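Local coordinates for protein PAN2-PAN3 deadenylation complex catalytic subunit pan2 (Neurospora crassa, PDB 4CZW) that probably serves as the catalytic subunit of the PAN deadenylase, shortening mRNA poly(A) tails, its pseudo-ubiquitin-hydrolase domain acting as a scaffold beside the exonuclease domain, at residues 109-121 with 133-145. Residues are numbered along the deposited sequence; the frame is centred on the assembly and turned at random.
Sequences LNHTSNASVSGVL and LVKNLTMFLFDKI
Phe140 pushes its ring off helix 130-149 into the curl of the loop 109-121, with CG2 of Val120 over one face, while CG of Lys144, from its own helix, lies 3.8 Å above the ring plane, toward the rim. Its CG stands anti to the backbone N (chi1 -174°), which carries the ring out from the helix into the loop. There CZ meets Ser113 O edge-on at 3.4 Å, and CD1 of Leu109 packs against CE2 at 3.6 Å. A flat apolar ring suits this place because the loop wraps it with methyls, with backbone and with Ser118, whose hydroxyl sits obliquely beside CD1. Cutting this side chain back to alanine is likely to leave Leu109, Thr112 and Ala115 facing a gap. Two hydrogen bonds cross the contact. Lys144, bent at chi2 (-62°), brings NZ to Ser113 OG at 2.7 Å, its long aliphatic chain suited to lying along Phe140 before reaching the hydroxyl. One helical turn earlier in the chain than Phe140, Asn136 ND2 donates to Gly119 O at 3.0 Å, the carbonyl oxygen lying close to the amide plane. Gly119 has positive phi (64°), which by itself favours glycine. Within this pseudo-hydrolase domain the loop joins helix 103-109 to helix 130-149, whose other sides pack on helix 51-58 and strand 385-394, while Thr112 touches Leu81 of helix 81-94, near the zinc site that includes Cys80.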
loop_
_atom_site.group_PDB
_atom_site.type_symbol
_atom_site.label_atom_id
_atom_site.label_comp_id
_atom_site.label_asym_id
_atom_site.label_seq_id
_atom_site.Cartn_x
_atom_site.Cartn_y
_atom_site.Cartn_z
ATOM N N LEU A 109 -8.736 -4.337 5.635
ATOM C CA LEU A 109 -9.812 -3.414 5.289
ATOM C C LEU A 109 -11.166 -4.039 5.592
ATOM O O LEU A 109 -12.086 -3.370 6.061
ATOM C CB LEU A 109 -9.733 -3.024 3.812
ATOM C CG LEU A 109 -10.865 -2.148 3.268
ATOM C CD1 LEU A 109 -10.760 -0.729 3.803
ATOM C CD2 LEU A 109 -10.875 -2.154 1.747
ATOM N N ASN A 110 -11.270 -5.337 5.326
ATOM C CA ASN A 110 -12.499 -6.086 5.550
ATOM C C ASN A 110 -12.857 -6.178 7.033
ATOM O O ASN A 110 -14.003 -6.453 7.386
ATOM C CB ASN A 110 -12.369 -7.489 4.952
ATOM C CG ASN A 110 -13.686 -8.238 4.923
ATOM O OD1 ASN A 110 -14.754 -7.637 4.817
ATOM N ND2 ASN A 110 -13.614 -9.560 5.019
ATOM N N HIS A 111 -11.871 -5.943 7.894
ATOM C CA HIS A 111 -12.080 -6.020 9.336
ATOM C C HIS A 111 -12.107 -4.637 9.981
ATOM O O HIS A 111 -12.336 -4.511 11.183
ATOM C CB HIS A 111 -10.992 -6.876 9.989
ATOM C CG HIS A 111 -10.978 -8.298 9.521
ATOM N ND1 HIS A 111 -12.013 -9.174 9.770
ATOM C CD2 HIS A 111 -10.052 -9.000 8.825
ATOM C CE1 HIS A 111 -11.728 -10.351 9.244
ATOM N NE2 HIS A 111 -10.543 -10.273 8.664
ATOM N N THR A 112 -11.872 -3.603 9.180
ATOM C CA THR A 112 -11.866 -2.231 9.680
ATOM C C THR A 112 -13.282 -1.781 10.035
ATOM O O THR A 112 -14.249 -2.193 9.395
ATOM C CB THR A 112 -11.256 -1.258 8.644
ATOM O OG1 THR A 112 -10.014 -1.787 8.164
ATOM C CG2 THR A 112 -11.010 0.113 9.261
ATOM N N SER A 113 -13.399 -0.947 11.064
ATOM C CA SER A 113 -14.696 -0.439 11.496
ATOM C C SER A 113 -15.357 0.407 10.412
ATOM O O SER A 113 -14.681 1.125 9.674
ATOM C CB SER A 113 -14.547 0.381 12.780
ATOM O OG SER A 113 -13.692 1.494 12.580
ATOM N N ASN A 114 -16.681 0.292 10.319
ATOM C CA ASN A 114 -17.496 1.054 9.371
ATOM C C ASN A 114 -17.178 0.769 7.903
ATOM O O ASN A 114 -17.641 1.484 7.016
ATOM C CB ASN A 114 -17.357 2.557 9.637
ATOM C CG ASN A 114 -17.686 2.928 11.068
ATOM O OD1 ASN A 114 -18.592 2.357 11.678
ATOM N ND2 ASN A 114 -16.950 3.888 11.615
ATOM N N ALA A 115 -16.398 -0.276 7.647
ATOM C CA ALA A 115 -16.049 -0.644 6.279
ATOM C C ALA A 115 -17.239 -1.279 5.569
ATOM O O ALA A 115 -17.403 -1.133 4.358
ATOM C CB ALA A 115 -14.859 -1.588 6.269
ATOM N N SER A 116 -18.069 -1.979 6.335
ATOM C CA SER A 116 -19.229 -2.665 5.782
ATOM C C SER A 116 -20.362 -1.697 5.453
ATOM O O SER A 116 -21.335 -2.070 4.798
ATOM C CB SER A 116 -19.726 -3.734 6.756
ATOM O OG SER A 116 -20.066 -3.162 8.007
ATOM N N VAL A 117 -20.232 -0.455 5.908
ATOM C CA VAL A 117 -21.284 0.537 5.715
ATOM C C VAL A 117 -20.796 1.754 4.933
ATOM O O VAL A 117 -21.552 2.697 4.705
ATOM C CB VAL A 117 -21.858 1.012 7.064
ATOM C CG1 VAL A 117 -22.316 -0.178 7.892
ATOM C CG2 VAL A 117 -20.823 1.823 7.826
ATOM N N SER A 118 -19.532 1.729 4.521
ATOM C CA SER A 118 -18.954 2.849 3.787
ATOM C C SER A 118 -18.849 2.553 2.295
ATOM O O SER A 118 -18.326 3.362 1.528
ATOM C CB SER A 118 -17.574 3.202 4.345
ATOM O OG SER A 118 -17.657 3.570 5.711
ATOM N N GLY A 119 -19.349 1.389 1.889
ATOM C CA GLY A 119 -19.349 1.003 0.490
ATOM C C GLY A 119 -17.959 0.827 -0.089
ATOM O O GLY A 119 -17.675 1.287 -1.196
ATOM N N VAL A 120 -17.089 0.157 0.660
ATOM C CA VAL A 120 -15.716 -0.064 0.224
ATOM C C VAL A 120 -15.415 -1.552 0.062
ATOM O O VAL A 120 -14.307 -1.935 -0.310
ATOM C CB VAL A 120 -14.707 0.552 1.211
ATOM C CG1 VAL A 120 -14.915 2.055 1.308
ATOM C CG2 VAL A 120 -14.838 -0.097 2.579
ATOM N N LEU A 121 -16.411 -2.386 0.346
ATOM C CA LEU A 121 -16.271 -3.831 0.195
ATOM C C LEU A 121 -17.162 -4.328 -0.941
ATOM O O LEU A 121 -18.388 -4.285 -0.840
ATOM C CB LEU A 121 -16.617 -4.543 1.504
ATOM C CG LEU A 121 -15.826 -4.092 2.736
ATOM C CD1 LEU A 121 -16.314 -4.809 3.985
ATOM C CD2 LEU A 121 -14.334 -4.315 2.535
ATOM N N LEU A 133 -16.676 2.379 -5.883
ATOM C CA LEU A 133 -15.948 1.730 -4.799
ATOM C C LEU A 133 -14.660 2.471 -4.450
ATOM O O LEU A 133 -14.329 2.631 -3.275
ATOM C CB LEU A 133 -15.630 0.278 -5.166
ATOM C CG LEU A 133 -16.795 -0.712 -5.165
ATOM C CD1 LEU A 133 -16.362 -2.051 -5.743
ATOM C CD2 LEU A 133 -17.340 -0.886 -3.757
ATOM N N VAL A 134 -13.941 2.924 -5.472
ATOM C CA VAL A 134 -12.667 3.603 -5.261
ATOM C C VAL A 134 -12.888 5.043 -4.788
ATOM O O VAL A 134 -12.019 5.633 -4.147
ATOM C CB VAL A 134 -11.798 3.591 -6.543
ATOM C CG1 VAL A 134 -12.360 4.532 -7.596
ATOM C CG2 VAL A 134 -10.355 3.950 -6.218
ATOM N N LYS A 135 -14.057 5.597 -5.098
ATOM C CA LYS A 135 -14.439 6.908 -4.586
ATOM C C LYS A 135 -14.637 6.838 -3.082
ATOM O O LYS A 135 -14.099 7.651 -2.330
ATOM C CB LYS A 135 -15.717 7.411 -5.255
ATOM C CG LYS A 135 -15.509 8.027 -6.621
ATOM C CD LYS A 135 -16.835 8.386 -7.263
ATOM C CE LYS A 135 -16.636 8.943 -8.659
ATOM N NZ LYS A 135 -17.937 9.200 -9.330
ATOM N N ASN A 136 -15.422 5.854 -2.657
ATOM C CA ASN A 136 -15.692 5.633 -1.246
ATOM C C ASN A 136 -14.422 5.290 -0.480
ATOM O O ASN A 136 -14.212 5.773 0.632
ATOM C CB ASN A 136 -16.729 4.523 -1.069
ATOM C CG ASN A 136 -18.085 4.897 -1.636
ATOM O OD1 ASN A 136 -18.447 6.072 -1.685
ATOM N ND2 ASN A 136 -18.844 3.896 -2.069
ATOM N N LEU A 137 -13.576 4.462 -1.085
ATOM C CA LEU A 137 -12.333 4.042 -0.451
ATOM C C LEU A 137 -11.382 5.215 -0.249
ATOM O O LEU A 137 -10.716 5.311 0.780
ATOM C CB LEU A 137 -11.647 2.957 -1.281
ATOM C CG LEU A 137 -10.338 2.425 -0.696
ATOM C CD1 LEU A 137 -10.586 1.717 0.628
ATOM C CD2 LEU A 137 -9.656 1.501 -1.685
ATOM N N THR A 138 -11.325 6.102 -1.239
ATOM C CA THR A 138 -10.483 7.289 -1.160
ATOM C C THR A 138 -10.885 8.147 0.035
ATOM O O THR A 138 -10.034 8.654 0.765
ATOM C CB THR A 138 -10.569 8.131 -2.448
ATOM O OG1 THR A 138 -10.265 7.309 -3.581
ATOM C CG2 THR A 138 -9.593 9.297 -2.393
HETATM N N MSE A 139 -12.189 8.295 0.232
HETATM C CA MSE A 139 -12.713 9.033 1.374
HETATM C C MSE A 139 -12.532 8.239 2.664
HETATM O O MSE A 139 -12.203 8.800 3.710
HETATM C CB MSE A 139 -14.189 9.374 1.160
HETATM C CG MSE A 139 -14.441 10.319 -0.007
HETATM SE SE MSE A 139 -16.323 10.773 -0.246
HETATM C CE MSE A 139 -17.000 9.041 -0.832
ATOM N N PHE A 140 -12.743 6.928 2.579
ATOM C CA PHE A 140 -12.620 6.047 3.736
ATOM C C PHE A 140 -11.181 5.980 4.241
ATOM O O PHE A 140 -10.934 6.049 5.445
ATOM C CB PHE A 140 -13.120 4.642 3.392
ATOM C CG PHE A 140 -13.173 3.708 4.568
ATOM C CD1 PHE A 140 -14.231 3.755 5.460
ATOM C CD2 PHE A 140 -12.171 2.773 4.775
ATOM C CE1 PHE A 140 -14.286 2.895 6.541
ATOM C CE2 PHE A 140 -12.221 1.910 5.854
ATOM C CZ PHE A 140 -13.280 1.971 6.738
ATOM N N LEU A 141 -10.235 5.845 3.315
ATOM C CA LEU A 141 -8.824 5.746 3.674
ATOM C C LEU A 141 -8.292 7.039 4.278
ATOM O O LEU A 141 -7.663 7.019 5.335
ATOM C CB LEU A 141 -7.983 5.361 2.454
ATOM C CG LEU A 141 -7.886 3.866 2.150
ATOM C CD1 LEU A 141 -6.978 3.620 0.957
ATOM C CD2 LEU A 141 -7.385 3.113 3.372
ATOM N N PHE A 142 -8.546 8.159 3.606
ATOM C CA PHE A 142 -8.081 9.461 4.074
ATOM C C PHE A 142 -8.591 9.778 5.476
ATOM O O PHE A 142 -7.906 10.434 6.260
ATOM C CB PHE A 142 -8.507 10.563 3.101
ATOM C CG PHE A 142 -7.506 10.831 2.014
ATOM C CD1 PHE A 142 -7.186 9.850 1.091
ATOM C CD2 PHE A 142 -6.889 12.068 1.911
ATOM C CE1 PHE A 142 -6.265 10.093 0.089
ATOM C CE2 PHE A 142 -5.969 12.317 0.912
ATOM C CZ PHE A 142 -5.656 11.329 0.000
ATOM N N ASP A 143 -9.794 9.305 5.786
ATOM C CA ASP A 143 -10.376 9.506 7.107
ATOM C C ASP A 143 -9.719 8.596 8.139
ATOM O O ASP A 143 -9.378 9.031 9.238
ATOM C CB ASP A 143 -11.885 9.258 7.072
ATOM C CG ASP A 143 -12.538 9.448 8.428
ATOM O OD1 ASP A 143 -12.048 10.285 9.215
ATOM O OD2 ASP A 143 -13.542 8.759 8.708
ATOM N N LYS A 144 -9.537 7.331 7.775
ATOM C CA LYS A 144 -8.987 6.342 8.692
ATOM C C LYS A 144 -7.516 6.592 9.013
ATOM O O LYS A 144 -7.113 6.534 10.173
ATOM C CB LYS A 144 -9.164 4.932 8.120
ATOM C CG LYS A 144 -10.583 4.400 8.232
ATOM C CD LYS A 144 -11.009 4.295 9.688
ATOM C CE LYS A 144 -12.432 3.779 9.823
ATOM N NZ LYS A 144 -12.851 3.702 11.252
ATOM N N ILE A 145 -6.718 6.874 7.990
ATOM C CA ILE A 145 -5.289 7.081 8.192
ATOM C C ILE A 145 -5.011 8.403 8.900
ATOM O O ILE A 145 -3.936 8.597 9.465
ATOM C CB ILE A 145 -4.510 7.044 6.860
ATOM C CG1 ILE A 145 -4.823 8.279 6.012
ATOM C CG2 ILE A 145 -4.820 5.764 6.101
ATOM C CD1 ILE A 145 -4.033 8.348 4.724
#